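Local coordinates for esterase (Alcaligenes sp., PDB 1QLW), which probably hydrolyses carboxylic esters, as a bacterial esterase built on the alpha/beta-hydrolase fold, at residues 16-21 with 51-56; 62-67 with 98-103. All blocks are in the same frame, centred on the assembly; numbering follows the deposited sequence.

Contact 1 of 2, residues 16-21 with 51-56; sequences SGQGSF and YVRYQI. With SO4 (sulfate ion), chain C.
G17, G19 and F21 form antiparallel hydrogen-bonded pairs with I56, Y54 and V52, the Y54 N to G19 O bond (2.8 Å) being nearly straight. I56 O accepts twice, from S16 N at 2.7 Å and from G17 N on a lone pair. S16 OG donates to O4 of a sulfate ion, probably from the crystallisation liquor.

Polar side chains line the Q18, S20, R53 and Q55 face. A bend at chi2 (68°) turns R53 over the partner strand, where NH1 donates to S20 OG at 2.9 Å; that hydroxyl also bonds E79 of the second subunit, and R53 NH2 forms a salt bridge with D89 there. Q18 NE2 bonds Q55 OE1 of the second subunit, and Q55 is matched by its Q18. A leucine in place of R53 would probably cost S20 OG its NH1 donor and that D89 a salt-bridge partner.

Aromatic rings dominate the F21, V52 and Y54 face. With chi1 at 69°, the Y54 ring lies over G19, whose lack of a side chain leaves room for it. V52 CB makes a CH-pi contact over one face of F21, offset toward the rim.

S16 and G17 opposite I56 form a classic beta bulge in this alpha/beta-hydrolase sheet.

Contact 2 of 2, residues 62-67 with 98-103; sequences RYPITL and STYVID
With CG set beside its own backbone N (chi1 -71°), Y100 lays its ring alongside P64, and CE1 comes within 3.6 Å of P64 CB. I65 O lies at the edge of the same ring, close to its plane. Farther along, I102 takes chi1 72°, which brings CG1 to 3.6 Å from L67 O. The T66 hydroxyl passes obliquely by Y100, OG1 standing 3.8 Å from Y100 CB, while its polar partner is the hydroxyl of T200 on the next strand.

The backbones run parallel, I65 beside T99, T66 beside Y100 and L67 beside V101. I65 N donates to S98 O at 2.9 Å, I65 O receives Y100 N, and Y100 O receives L67 N; the last bond, I102 N to L67 O, is straight but weak at 3.3 Å. This is the strand pair of a beta-alpha-beta unit whose crossover carries helix 88-94, part of the central sheet of the alpha/beta-hydrolase fold. F92 and L93 of that helix pack on the face bearing I65 and T99, and its D89 bonds T99 OG1. Helix 185-197 covers the opposite face, with L190 and L193 against T66 and L197 against Y100.

Water bridges the strands at both ends. One molecule accepts from S98 N and reaches Y63 O weakly, whereas another donates to L67 O, at 2.8 Å, and to I102 O.

Both contacts belong to one mixed sheet, where strand 43-57 of contact 1 neighbours strand 99-103 of contact 2. R53 O to V101 N (2.8 Å) and Q55 O to T99 N probably make the hydrogen bonds between them, and Y54 CB packs on Y100 CE2. Contact 2 is the buried one, centred about 11 Å from the centre of the chain, with parallel strands, mostly apolar side chains and helices over both faces. Contact 1 is antiparallel, partly buried and farther out, about 17 Å from that centre. Its polar face of Q18, S20, R53 and Q55 meets the second subunit, which contact 2 reaches at its far end, where D103 forms a salt bridge with R109 of that subunit.

Contact 1 of 2, residues 16-21 with 51-56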
loop_
_atom_site.group_PDB
_atom_site.type_symbol
_atom_site.label_atom_id
_atom_site.label_comp_id
_atom_site.label_asym_id
_atom_site.label_seq_id
_atom_site.Cartn_x
_atom_site.Cartn_y
_atom_site.Cartn_z
ATOM N N SER A 16 0.746 -21.065 5.176
ATOM C CA SER A 16 -0.220 -21.917 4.495
ATOM C C SER A 16 -0.750 -21.131 3.299
ATOM O O SER A 16 -1.016 -21.742 2.264
ATOM C CB SER A 16 -1.352 -22.239 5.456
ATOM O OG SER A 16 -2.403 -22.889 4.783
ATOM N N GLY A 17 -0.898 -19.817 3.406
ATOM C CA GLY A 17 -1.369 -19.028 2.276
ATOM C C GLY A 17 -1.129 -17.547 2.529
ATOM O O GLY A 17 -0.802 -17.126 3.630
ATOM N N GLN A 18 -1.323 -16.789 1.459
ATOM C CA GLN A 18 -1.178 -15.348 1.502
ATOM C C GLN A 18 -1.959 -14.781 0.317
ATOM O O GLN A 18 -2.191 -15.475 -0.675
ATOM C CB GLN A 18 0.254 -14.837 1.449
ATOM C CG GLN A 18 1.011 -14.851 0.148
ATOM C CD GLN A 18 2.410 -14.278 0.144
ATOM O OE1 GLN A 18 2.994 -13.967 -0.916
ATOM N NE2 GLN A 18 2.970 -14.120 1.335
ATOM N N GLY A 19 -2.309 -13.515 0.423
ATOM C CA GLY A 19 -3.013 -12.896 -0.687
ATOM C C GLY A 19 -3.483 -11.501 -0.309
ATOM O O GLY A 19 -3.197 -10.973 0.774
ATOM N N SER A 20 -4.285 -10.958 -1.205
ATOM C CA SER A 20 -4.794 -9.607 -1.094
ATOM C C SER A 20 -6.160 -9.519 -1.747
ATOM O O SER A 20 -6.414 -10.227 -2.740
ATOM C CB SER A 20 -3.888 -8.630 -1.883
ATOM O OG SER A 20 -2.571 -8.715 -1.427
ATOM N N PHE A 21 -7.005 -8.644 -1.219
ATOM C CA PHE A 21 -8.324 -8.424 -1.796
ATOM C C PHE A 21 -8.822 -7.068 -1.277
ATOM O O PHE A 21 -8.167 -6.458 -0.424
ATOM C CB PHE A 21 -9.309 -9.539 -1.469
ATOM C CG PHE A 21 -9.543 -9.803 -0.012
ATOM C CD1 PHE A 21 -8.736 -10.678 0.704
ATOM C CD2 PHE A 21 -10.550 -9.163 0.685
ATOM C CE1 PHE A 21 -8.967 -10.945 2.042
ATOM C CE2 PHE A 21 -10.785 -9.398 2.030
ATOM C CZ PHE A 21 -9.989 -10.295 2.701
ATOM N N TYR A 51 -8.321 -1.904 1.045
ATOM C CA TYR A 51 -7.294 -2.906 0.742
ATOM C C TYR A 51 -7.022 -3.782 1.956
ATOM O O TYR A 51 -6.877 -3.281 3.077
ATOM C CB TYR A 51 -6.000 -2.173 0.396
ATOM C CG TYR A 51 -4.783 -3.056 0.205
ATOM C CD1 TYR A 51 -4.646 -3.856 -0.936
ATOM C CD2 TYR A 51 -3.775 -3.089 1.147
ATOM C CE1 TYR A 51 -3.530 -4.651 -1.106
ATOM C CE2 TYR A 51 -2.654 -3.884 0.968
ATOM C CZ TYR A 51 -2.525 -4.655 -0.177
ATOM O OH TYR A 51 -1.372 -5.404 -0.322
ATOM N N VAL A 52 -6.906 -5.082 1.716
ATOM C CA VAL A 52 -6.613 -6.062 2.744
ATOM C C VAL A 52 -5.520 -7.010 2.253
ATOM O O VAL A 52 -5.695 -7.658 1.216
ATOM C CB VAL A 52 -7.856 -6.892 3.124
ATOM C CG1 VAL A 52 -7.538 -7.807 4.302
ATOM C CG2 VAL A 52 -9.059 -6.001 3.425
ATOM N N ARG A 53 -4.434 -7.132 3.003
ATOM C CA ARG A 53 -3.372 -8.102 2.729
ATOM C C ARG A 53 -3.430 -9.143 3.833
ATOM O O ARG A 53 -3.408 -8.783 5.018
ATOM C CB ARG A 53 -2.003 -7.427 2.729
ATOM C CG ARG A 53 -0.843 -8.393 2.541
ATOM C CD ARG A 53 -0.826 -8.981 1.180
ATOM N NE ARG A 53 0.465 -9.606 0.901
ATOM C CZ ARG A 53 0.721 -10.316 -0.185
ATOM N NH1 ARG A 53 -0.282 -10.460 -1.039
ATOM N NH2 ARG A 53 1.914 -10.851 -0.413
ATOM N N TYR A 54 -3.524 -10.423 3.498
ATOM C CA TYR A 54 -3.624 -11.489 4.489
ATOM C C TYR A 54 -2.437 -12.446 4.362
ATOM O O TYR A 54 -1.901 -12.723 3.282
ATOM C CB TYR A 54 -4.957 -12.245 4.367
ATOM C CG TYR A 54 -5.155 -13.103 3.144
ATOM C CD1 TYR A 54 -4.748 -14.436 3.135
ATOM C CD2 TYR A 54 -5.764 -12.610 1.991
ATOM C CE1 TYR A 54 -4.930 -15.235 2.022
ATOM C CE2 TYR A 54 -5.946 -13.422 0.882
ATOM C CZ TYR A 54 -5.519 -14.727 0.885
ATOM O OH TYR A 54 -5.689 -15.496 -0.244
ATOM N N GLN A 55 -2.046 -12.970 5.526
ATOM C CA GLN A 55 -1.034 -14.017 5.625
ATOM C C GLN A 55 -1.559 -15.027 6.641
ATOM O O GLN A 55 -2.028 -14.641 7.713
ATOM C CB GLN A 55 0.327 -13.445 5.978
ATOM C CG GLN A 55 0.906 -12.661 4.806
ATOM C CD GLN A 55 2.335 -12.242 4.866
ATOM O OE1 GLN A 55 3.206 -12.712 4.122
ATOM N NE2 GLN A 55 2.583 -11.316 5.767
ATOM N N ILE A 56 -1.457 -16.308 6.296
ATOM C CA ILE A 56 -2.055 -17.380 7.090
ATOM C C ILE A 56 -0.959 -18.378 7.448
ATOM O O ILE A 56 -0.390 -19.010 6.551
ATOM C CB ILE A 56 -3.136 -18.110 6.260
ATOM C CG1 ILE A 56 -4.202 -17.144 5.758
ATOM C CG2 ILE A 56 -3.737 -19.255 7.068
ATOM C CD1 ILE A 56 -5.431 -17.623 5.095
HETATM S S SO4 C . -3.101 -25.616 7.237
HETATM O O1 SO4 C . -1.630 -25.322 7.444
HETATM O O2 SO4 C . -3.561 -25.834 8.671
HETATM O O3 SO4 C . -3.359 -26.808 6.419
HETATM O O4 SO4 C . -3.745 -24.357 6.756
#

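Contact 2 of 2, residues 62-67 with 98-103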
loop_
_atom_site.group_PDB
_atom_site.type_symbol
_atom_site.label_atom_id
_atom_site.label_comp_id
_atom_site.label_asym_id
_atom_site.label_seq_id
_atom_site.Cartn_x
_atom_site.Cartn_y
_atom_site.Cartn_z
ATOM N N ARG A 62 -7.864 -20.090 15.627
ATOM C CA ARG A 62 -9.235 -19.943 15.147
ATOM C C ARG A 62 -9.582 -18.539 14.680
ATOM O O ARG A 62 -10.314 -18.396 13.681
ATOM C CB ARG A 62 -10.212 -20.375 16.243
ATOM C CG ARG A 62 -11.674 -20.109 15.984
ATOM C CD ARG A 62 -12.258 -20.788 14.769
ATOM N NE ARG A 62 -13.646 -20.428 14.486
ATOM C CZ ARG A 62 -14.019 -19.367 13.780
ATOM N NH1 ARG A 62 -13.099 -18.555 13.270
ATOM N NH2 ARG A 62 -15.295 -19.109 13.567
ATOM N N TYR A 63 -9.128 -17.510 15.396
ATOM C CA TYR A 63 -9.504 -16.151 15.073
ATOM C C TYR A 63 -8.338 -15.351 14.529
ATOM O O TYR A 63 -7.334 -15.167 15.216
ATOM C CB TYR A 63 -10.057 -15.450 16.328
ATOM C CG TYR A 63 -11.256 -16.167 16.917
ATOM C CD1 TYR A 63 -12.450 -16.275 16.211
ATOM C CD2 TYR A 63 -11.140 -16.852 18.109
ATOM C CE1 TYR A 63 -13.542 -16.957 16.738
ATOM C CE2 TYR A 63 -12.214 -17.533 18.664
ATOM C CZ TYR A 63 -13.399 -17.562 17.962
ATOM O OH TYR A 63 -14.454 -18.261 18.504
ATOM N N PRO A 64 -8.422 -14.893 13.288
ATOM C CA PRO A 64 -7.402 -13.999 12.758
ATOM C C PRO A 64 -7.394 -12.661 13.480
ATOM O O PRO A 64 -8.417 -12.245 14.020
ATOM C CB PRO A 64 -7.845 -13.759 11.310
ATOM C CG PRO A 64 -8.642 -14.980 10.969
ATOM C CD PRO A 64 -9.423 -15.216 12.257
ATOM N N ILE A 65 -6.283 -11.953 13.412
ATOM C CA ILE A 65 -6.166 -10.595 13.902
ATOM C C ILE A 65 -6.167 -9.654 12.698
ATOM O O ILE A 65 -5.394 -9.838 11.761
ATOM C CB ILE A 65 -4.911 -10.398 14.764
ATOM C CG1 ILE A 65 -4.912 -11.354 15.967
ATOM C CG2 ILE A 65 -4.792 -8.944 15.208
ATOM C CD1 ILE A 65 -3.617 -11.418 16.746
ATOM N N THR A 66 -7.058 -8.669 12.746
ATOM C CA THR A 66 -7.114 -7.611 11.740
ATOM C C THR A 66 -6.434 -6.380 12.330
ATOM O O THR A 66 -6.859 -5.886 13.385
ATOM C CB THR A 66 -8.570 -7.331 11.353
ATOM O OG1 THR A 66 -9.150 -8.494 10.749
ATOM C CG2 THR A 66 -8.668 -6.184 10.368
ATOM N N LEU A 67 -5.396 -5.890 11.674
ATOM C CA LEU A 67 -4.582 -4.765 12.124
ATOM C C LEU A 67 -4.951 -3.504 11.364
ATOM O O LEU A 67 -4.922 -3.504 10.131
ATOM C CB LEU A 67 -3.087 -5.059 11.962
ATOM C CG LEU A 67 -2.534 -6.251 12.741
ATOM C CD1 LEU A 67 -1.082 -6.522 12.327
ATOM C CD2 LEU A 67 -2.596 -5.993 14.234
ATOM N N SER A 98 -3.309 -15.848 11.979
ATOM C CA SER A 98 -3.514 -15.216 10.693
ATOM C C SER A 98 -3.658 -13.712 10.854
ATOM O O SER A 98 -4.243 -13.271 11.847
ATOM C CB SER A 98 -4.762 -15.767 10.030
ATOM O OG SER A 98 -4.560 -17.143 9.749
ATOM N N THR A 99 -3.110 -12.968 9.909
ATOM C CA THR A 99 -3.166 -11.522 9.975
ATOM C C THR A 99 -3.819 -10.944 8.722
ATOM O O THR A 99 -3.597 -11.416 7.601
ATOM C CB THR A 99 -1.800 -10.844 10.112
ATOM O OG1 THR A 99 -1.026 -11.136 8.957
ATOM C CG2 THR A 99 -1.112 -11.302 11.386
ATOM N N TYR A 100 -4.649 -9.940 8.952
ATOM C CA TYR A 100 -5.326 -9.190 7.886
ATOM C C TYR A 100 -4.937 -7.731 8.102
ATOM O O TYR A 100 -5.393 -7.137 9.077
ATOM C CB TYR A 100 -6.831 -9.410 7.902
ATOM C CG TYR A 100 -7.221 -10.796 7.454
ATOM C CD1 TYR A 100 -7.020 -11.911 8.247
ATOM C CD2 TYR A 100 -7.771 -11.015 6.198
ATOM C CE1 TYR A 100 -7.300 -13.185 7.794
ATOM C CE2 TYR A 100 -8.088 -12.279 5.746
ATOM C CZ TYR A 100 -7.846 -13.368 6.541
ATOM O OH TYR A 100 -8.141 -14.633 6.109
ATOM N N VAL A 101 -4.050 -7.205 7.280
ATOM C CA VAL A 101 -3.494 -5.861 7.471
ATOM C C VAL A 101 -4.110 -4.961 6.412
ATOM O O VAL A 101 -3.912 -5.187 5.208
ATOM C CB VAL A 101 -1.965 -5.854 7.387
ATOM C CG1 VAL A 101 -1.437 -4.425 7.532
ATOM C CG2 VAL A 101 -1.325 -6.757 8.440
ATOM N N ILE A 102 -4.843 -3.947 6.856
ATOM C CA ILE A 102 -5.586 -3.091 5.945
ATOM C C ILE A 102 -4.864 -1.785 5.654
ATOM O O ILE A 102 -3.988 -1.347 6.399
ATOM C CB ILE A 102 -7.011 -2.800 6.469
ATOM C CG1 ILE A 102 -7.038 -1.860 7.667
ATOM C CG2 ILE A 102 -7.721 -4.111 6.792
ATOM C CD1 ILE A 102 -8.031 -0.770 7.693
ATOM N N ASP A 103 -5.273 -1.162 4.536
ATOM C CA ASP A 103 -5.133 0.283 4.384
ATOM C C ASP A 103 -6.555 0.852 4.506
ATOM O O ASP A 103 -7.466 0.388 3.826
ATOM C CB ASP A 103 -4.520 0.734 3.063
ATOM C CG ASP A 103 -3.020 0.489 2.988
ATOM O OD1 ASP A 103 -2.386 0.276 4.057
ATOM O OD2 ASP A 103 -2.453 0.602 1.872
HETATM O O HOH W 1 -5.531 -16.818 13.566
HETATM O O HOH W 2 -3.471 -1.410 9.065
#